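Local coordinates for ABC transporter substrate-binding protein (Streptococcus pneumoniae, PDB 4OHN) that probably delivers amino acids to an ABC uptake transporter, and is seen here with histidine held in its binding cleft, at residues 122-136 with 149-161. Sequence-based numbering, arbitrary orientation.
Sequences MTGKTLGAQAGSSGY and IVANKEANQYQTF. With HIS (histidine), chain B.
Strands 127-130 and 155-158 run parallel, inclined by 33°, and N156 N to L127 O, A129 N to N156 O and Y158 N to A129 O join them, A131 N to Y158 O continuing the pairing just past the first strand. Before the strands meet, G124 N donates to I149 O, and A151 N to K125 O, and between the two zones a water bridges L127 N to A151 O and E154 O. With helix 134-141 as the crossover, this is a beta-alpha-beta unit of the periplasmic-binding-protein fold. The face turned to the helix is largely apolar where L127, A129 and A155 meet: A155 CB lies 4.0 Å from A129 CB and meets L127 CD2 and the edge of the Y136 ring. On the other face Y158 lays its ring edge beside G128, and its hydroxyl bonds D167.

The C-terminal end of strand 127-130 and the turn after it supply part of the histidine pocket. Q130 reaches out fully extended, CG anti to the backbone N (chi1 179°), its CB over one face of the F161 ring, 3.7 Å from the centroid. Its amide is gripped at both ends: NE2 donates to Q159 O (2.9 Å), nearly in the amide plane, and to D25, whereas OE1 accepts from ligand ND1 at 2.7 Å and 170°. S133, the N-cap, donates OG to Q130 O and caps Y136 N, closing the turn and beginning the helix, whose first residue, S134, donates its N to ligand OXT at 3.0 Å. With NE2 committed to two acceptors, the amide's orientation is fixed and OE1 faces the imidazole, an arrangement that probably favours a proton on ligand ND1, while the helix start probably helps stabilise the carboxylate.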
loop_
_atom_site.group_PDB
_atom_site.type_symbol
_atom_site.label_atom_id
_atom_site.label_comp_id
_atom_site.label_asym_id
_atom_site.label_seq_id
_atom_site.Cartn_x
_atom_site.Cartn_y
_atom_site.Cartn_z
ATOM N N MET A 122 -16.599 -15.688 9.913
ATOM C CA MET A 122 -15.247 -15.900 10.448
ATOM C C MET A 122 -15.247 -16.239 11.927
ATOM O O MET A 122 -14.175 -16.335 12.543
ATOM C CB MET A 122 -14.386 -14.663 10.201
ATOM C CG MET A 122 -13.950 -14.503 8.759
ATOM S SD MET A 122 -12.754 -15.763 8.207
ATOM C CE MET A 122 -11.325 -15.330 9.200
ATOM N N THR A 123 -16.420 -16.391 12.516
ATOM C CA THR A 123 -16.522 -16.686 13.934
ATOM C C THR A 123 -15.754 -17.976 14.222
ATOM O O THR A 123 -15.985 -19.014 13.602
ATOM C CB THR A 123 -17.994 -16.734 14.406
ATOM O OG1 THR A 123 -18.583 -15.436 14.204
ATOM C CG2 THR A 123 -18.058 -17.091 15.897
ATOM N N GLY A 124 -14.780 -17.885 15.135
ATOM C CA GLY A 124 -13.989 -19.047 15.502
ATOM C C GLY A 124 -12.968 -19.482 14.457
ATOM O O GLY A 124 -12.283 -20.489 14.627
ATOM N N LYS A 125 -12.856 -18.727 13.364
ATOM C CA LYS A 125 -11.941 -19.054 12.263
ATOM C C LYS A 125 -10.641 -18.245 12.397
ATOM O O LYS A 125 -10.589 -17.250 13.114
ATOM C CB LYS A 125 -12.605 -18.760 10.913
ATOM C CG LYS A 125 -13.881 -19.563 10.643
ATOM C CD LYS A 125 -13.569 -21.035 10.465
ATOM C CE LYS A 125 -14.804 -21.823 10.068
ATOM N NZ LYS A 125 -14.521 -23.282 10.163
ATOM N N THR A 126 -9.588 -18.691 11.721
ATOM C CA THR A 126 -8.256 -18.109 11.827
ATOM C C THR A 126 -8.070 -17.003 10.796
ATOM O O THR A 126 -8.264 -17.209 9.589
ATOM C CB THR A 126 -7.183 -19.191 11.631
ATOM O OG1 THR A 126 -7.439 -20.268 12.538
ATOM C CG2 THR A 126 -5.756 -18.623 11.848
ATOM N N LEU A 127 -7.703 -15.814 11.280
ATOM C CA LEU A 127 -7.420 -14.660 10.437
ATOM C C LEU A 127 -5.937 -14.417 10.326
ATOM O O LEU A 127 -5.204 -14.587 11.302
ATOM C CB LEU A 127 -8.067 -13.419 11.080
ATOM C CG LEU A 127 -7.931 -12.129 10.268
ATOM C CD1 LEU A 127 -8.760 -12.192 9.038
ATOM C CD2 LEU A 127 -8.319 -10.931 11.134
ATOM N N GLY A 128 -5.489 -14.025 9.131
ATOM C CA GLY A 128 -4.141 -13.512 8.906
ATOM C C GLY A 128 -4.152 -12.048 8.488
ATOM O O GLY A 128 -5.149 -11.520 8.020
ATOM N N ALA A 129 -2.998 -11.409 8.639
ATOM C CA ALA A 129 -2.805 -9.993 8.295
ATOM C C ALA A 129 -1.323 -9.727 8.091
ATOM O O ALA A 129 -0.468 -10.445 8.601
ATOM C CB ALA A 129 -3.318 -9.080 9.419
ATOM N N GLN A 130 -1.037 -8.656 7.352
ATOM C CA GLN A 130 0.329 -8.152 7.264
ATOM C C GLN A 130 0.633 -7.325 8.495
ATOM O O GLN A 130 -0.093 -6.388 8.839
ATOM C CB GLN A 130 0.537 -7.322 5.996
ATOM C CG GLN A 130 1.957 -6.769 5.926
ATOM C CD GLN A 130 2.227 -5.893 4.712
ATOM O OE1 GLN A 130 1.423 -4.995 4.371
ATOM N NE2 GLN A 130 3.362 -6.110 4.072
ATOM N N ALA A 131 1.707 -7.687 9.185
ATOM C CA ALA A 131 2.001 -7.138 10.501
ATOM C C ALA A 131 2.082 -5.636 10.506
ATOM O O ALA A 131 1.568 -4.992 11.422
ATOM C CB ALA A 131 3.325 -7.721 11.059
ATOM N N GLY A 132 2.731 -5.074 9.492
ATOM C CA GLY A 132 2.980 -3.633 9.444
ATOM C C GLY A 132 1.912 -2.845 8.705
ATOM O O GLY A 132 2.081 -1.667 8.416
ATOM N N SER A 133 0.812 -3.512 8.370
ATOM C CA SER A 133 -0.211 -2.886 7.531
ATOM C C SER A 133 -1.219 -2.029 8.273
ATOM O O SER A 133 -1.505 -2.219 9.456
ATOM C CB SER A 133 -0.977 -3.939 6.751
ATOM O OG SER A 133 -1.843 -4.711 7.567
ATOM N N SER A 134 -1.792 -1.095 7.541
ATOM C CA SER A 134 -2.884 -0.282 8.048
ATOM C C SER A 134 -4.089 -1.187 8.348
ATOM O O SER A 134 -4.856 -0.910 9.260
ATOM C CB SER A 134 -3.226 0.814 7.038
ATOM O OG SER A 134 -3.479 0.248 5.790
ATOM N N GLY A 135 -4.252 -2.244 7.580
ATOM C CA GLY A 135 -5.326 -3.196 7.838
ATOM C C GLY A 135 -5.233 -3.802 9.223
ATOM O O GLY A 135 -6.243 -3.889 9.942
ATOM N N TYR A 136 -4.051 -4.245 9.611
ATOM C CA TYR A 136 -3.891 -4.801 10.943
ATOM C C TYR A 136 -4.186 -3.759 12.009
ATOM O O TYR A 136 -4.819 -4.053 13.039
ATOM C CB TYR A 136 -2.488 -5.406 11.157
ATOM C CG TYR A 136 -2.343 -5.987 12.538
ATOM C CD1 TYR A 136 -3.004 -7.153 12.874
ATOM C CD2 TYR A 136 -1.651 -5.330 13.530
ATOM C CE1 TYR A 136 -2.937 -7.671 14.155
ATOM C CE2 TYR A 136 -1.588 -5.848 14.817
ATOM C CZ TYR A 136 -2.231 -7.020 15.106
ATOM O OH TYR A 136 -2.169 -7.566 16.370
ATOM N N ILE A 149 -14.606 -11.710 17.167
ATOM C CA ILE A 149 -15.152 -12.999 16.767
ATOM C C ILE A 149 -14.212 -14.051 16.188
ATOM O O ILE A 149 -14.520 -15.209 16.217
ATOM C CB ILE A 149 -16.333 -12.804 15.823
ATOM C CG1 ILE A 149 -15.898 -12.141 14.511
ATOM C CG2 ILE A 149 -17.399 -11.977 16.533
ATOM C CD1 ILE A 149 -16.962 -12.182 13.438
ATOM N N VAL A 150 -13.056 -13.647 15.683
ATOM C CA VAL A 150 -12.126 -14.615 15.122
ATOM C C VAL A 150 -11.438 -15.433 16.206
ATOM O O VAL A 150 -11.393 -15.023 17.343
ATOM C CB VAL A 150 -11.055 -13.968 14.215
ATOM C CG1 VAL A 150 -11.699 -13.253 13.045
ATOM C CG2 VAL A 150 -10.143 -13.029 14.989
ATOM N N ALA A 151 -10.918 -16.591 15.838
ATOM C CA ALA A 151 -10.230 -17.449 16.795
ATOM C C ALA A 151 -9.147 -16.674 17.536
ATOM O O ALA A 151 -8.361 -15.940 16.923
ATOM C CB ALA A 151 -9.627 -18.639 16.073
ATOM N N ASN A 152 -9.123 -16.832 18.859
ATOM C CA ASN A 152 -8.126 -16.218 19.740
ATOM C C ASN A 152 -8.103 -14.684 19.786
ATOM O O ASN A 152 -7.236 -14.097 20.432
ATOM C CB ASN A 152 -6.730 -16.755 19.416
ATOM C CG ASN A 152 -6.677 -18.257 19.457
ATOM O OD1 ASN A 152 -7.046 -18.868 20.453
ATOM N ND2 ASN A 152 -6.257 -18.864 18.356
ATOM N N LYS A 153 -9.076 -14.040 19.153
ATOM C CA LYS A 153 -9.122 -12.585 19.095
ATOM C C LYS A 153 -7.784 -12.017 18.640
ATOM O O LYS A 153 -7.302 -11.008 19.143
ATOM C CB LYS A 153 -9.525 -11.999 20.456
ATOM C CG LYS A 153 -10.908 -12.417 20.901
ATOM C CD LYS A 153 -11.335 -11.644 22.156
ATOM C CE LYS A 153 -12.806 -11.835 22.490
ATOM N NZ LYS A 153 -13.118 -13.221 22.925
ATOM N N GLU A 154 -7.201 -12.667 17.645
ATOM C CA GLU A 154 -5.875 -12.337 17.134
ATOM C C GLU A 154 -5.829 -12.509 15.635
ATOM O O GLU A 154 -6.707 -13.149 15.057
ATOM C CB GLU A 154 -4.845 -13.319 17.696
ATOM C CG GLU A 154 -4.507 -13.134 19.073
ATOM C CD GLU A 154 -3.675 -14.288 19.624
ATOM O OE1 GLU A 154 -3.365 -15.276 18.895
ATOM O OE2 GLU A 154 -3.371 -14.176 20.798
ATOM N N ALA A 155 -4.818 -11.946 14.988
ATOM C CA ALA A 155 -4.475 -12.292 13.621
ATOM C C ALA A 155 -3.086 -12.890 13.597
ATOM O O ALA A 155 -2.161 -12.367 14.236
ATOM C CB ALA A 155 -4.524 -11.045 12.736
ATOM N N ASN A 156 -2.928 -13.990 12.863
ATOM C CA ASN A 156 -1.623 -14.468 12.433
ATOM C C ASN A 156 -0.973 -13.320 11.679
ATOM O O ASN A 156 -1.623 -12.672 10.853
ATOM C CB ASN A 156 -1.745 -15.659 11.474
ATOM C CG ASN A 156 -1.845 -16.995 12.182
ATOM O OD1 ASN A 156 -2.229 -17.072 13.346
ATOM N ND2 ASN A 156 -1.479 -18.064 11.471
ATOM N N GLN A 157 0.299 -13.056 11.952
ATOM C CA GLN A 157 1.004 -11.942 11.335
ATOM C C GLN A 157 2.132 -12.382 10.410
ATOM O O GLN A 157 2.870 -13.331 10.677
ATOM C CB GLN A 157 1.512 -10.995 12.418
ATOM C CG GLN A 157 0.398 -10.158 13.055
ATOM C CD GLN A 157 0.771 -9.608 14.405
ATOM O OE1 GLN A 157 1.903 -9.207 14.631
ATOM N NE2 GLN A 157 -0.192 -9.586 15.315
ATOM N N TYR A 158 2.228 -11.662 9.303
ATOM C CA TYR A 158 3.151 -11.952 8.211
ATOM C C TYR A 158 3.861 -10.679 7.780
ATOM O O TYR A 158 3.260 -9.582 7.744
ATOM C CB TYR A 158 2.368 -12.484 7.003
ATOM C CG TYR A 158 1.639 -13.773 7.323
ATOM C CD1 TYR A 158 2.285 -14.997 7.193
ATOM C CD2 TYR A 158 0.352 -13.759 7.802
ATOM C CE1 TYR A 158 1.662 -16.170 7.508
ATOM C CE2 TYR A 158 -0.292 -14.944 8.109
ATOM C CZ TYR A 158 0.371 -16.128 7.964
ATOM O OH TYR A 158 -0.286 -17.289 8.304
ATOM N N GLN A 159 5.126 -10.797 7.419
ATOM C CA GLN A 159 5.860 -9.650 6.895
ATOM C C GLN A 159 5.281 -9.176 5.564
ATOM O O GLN A 159 5.176 -7.966 5.324
ATOM C CB GLN A 159 7.340 -9.962 6.720
ATOM C CG GLN A 159 8.188 -8.708 6.553
ATOM C CD GLN A 159 9.606 -8.958 6.069
ATOM O OE1 GLN A 159 10.515 -8.188 6.372
ATOM N NE2 GLN A 159 9.808 -10.036 5.322
ATOM N N THR A 160 4.910 -10.125 4.715
ATOM C CA THR A 160 4.406 -9.849 3.357
ATOM C C THR A 160 3.069 -10.531 3.131
ATOM O O THR A 160 2.770 -11.601 3.687
ATOM C CB THR A 160 5.355 -10.364 2.249
ATOM O OG1 THR A 160 5.356 -11.801 2.201
ATOM C CG2 THR A 160 6.753 -9.815 2.459
ATOM N N PHE A 161 2.255 -9.941 2.264
ATOM C CA PHE A 161 1.012 -10.578 1.867
ATOM C C PHE A 161 1.241 -11.864 1.071
ATOM O O PHE A 161 0.390 -12.773 1.118
ATOM C CB PHE A 161 0.141 -9.582 1.103
ATOM C CG PHE A 161 -0.572 -8.603 1.995
ATOM C CD1 PHE A 161 -1.453 -9.042 2.969
ATOM C CD2 PHE A 161 -0.379 -7.248 1.848
ATOM C CE1 PHE A 161 -2.132 -8.144 3.758
ATOM C CE2 PHE A 161 -1.051 -6.351 2.641
ATOM C CZ PHE A 161 -1.916 -6.793 3.600
HETATM N N HIS B . -1.932 -0.152 2.439
HETATM C CA HIS B . -1.296 -0.908 3.545
HETATM C C HIS B . -0.390 -0.011 4.359
HETATM O O HIS B . -0.237 1.182 4.009
HETATM C CB HIS B . -0.591 -2.195 3.054
HETATM C CG HIS B . 0.743 -2.033 2.386
HETATM N ND1 HIS B . 1.748 -2.971 2.564
HETATM C CD2 HIS B . 1.223 -1.143 1.483
HETATM C CE1 HIS B . 2.790 -2.642 1.826
HETATM N NE2 HIS B . 2.497 -1.540 1.154
HETATM O OXT HIS B . 0.155 -0.512 5.365
HETATM O O HOH W 1 -7.463 -15.613 14.221
HETATM O O HOH W 2 4.684 -5.930 7.479
HETATM O O HOH W 3 -3.103 -10.289 16.742
#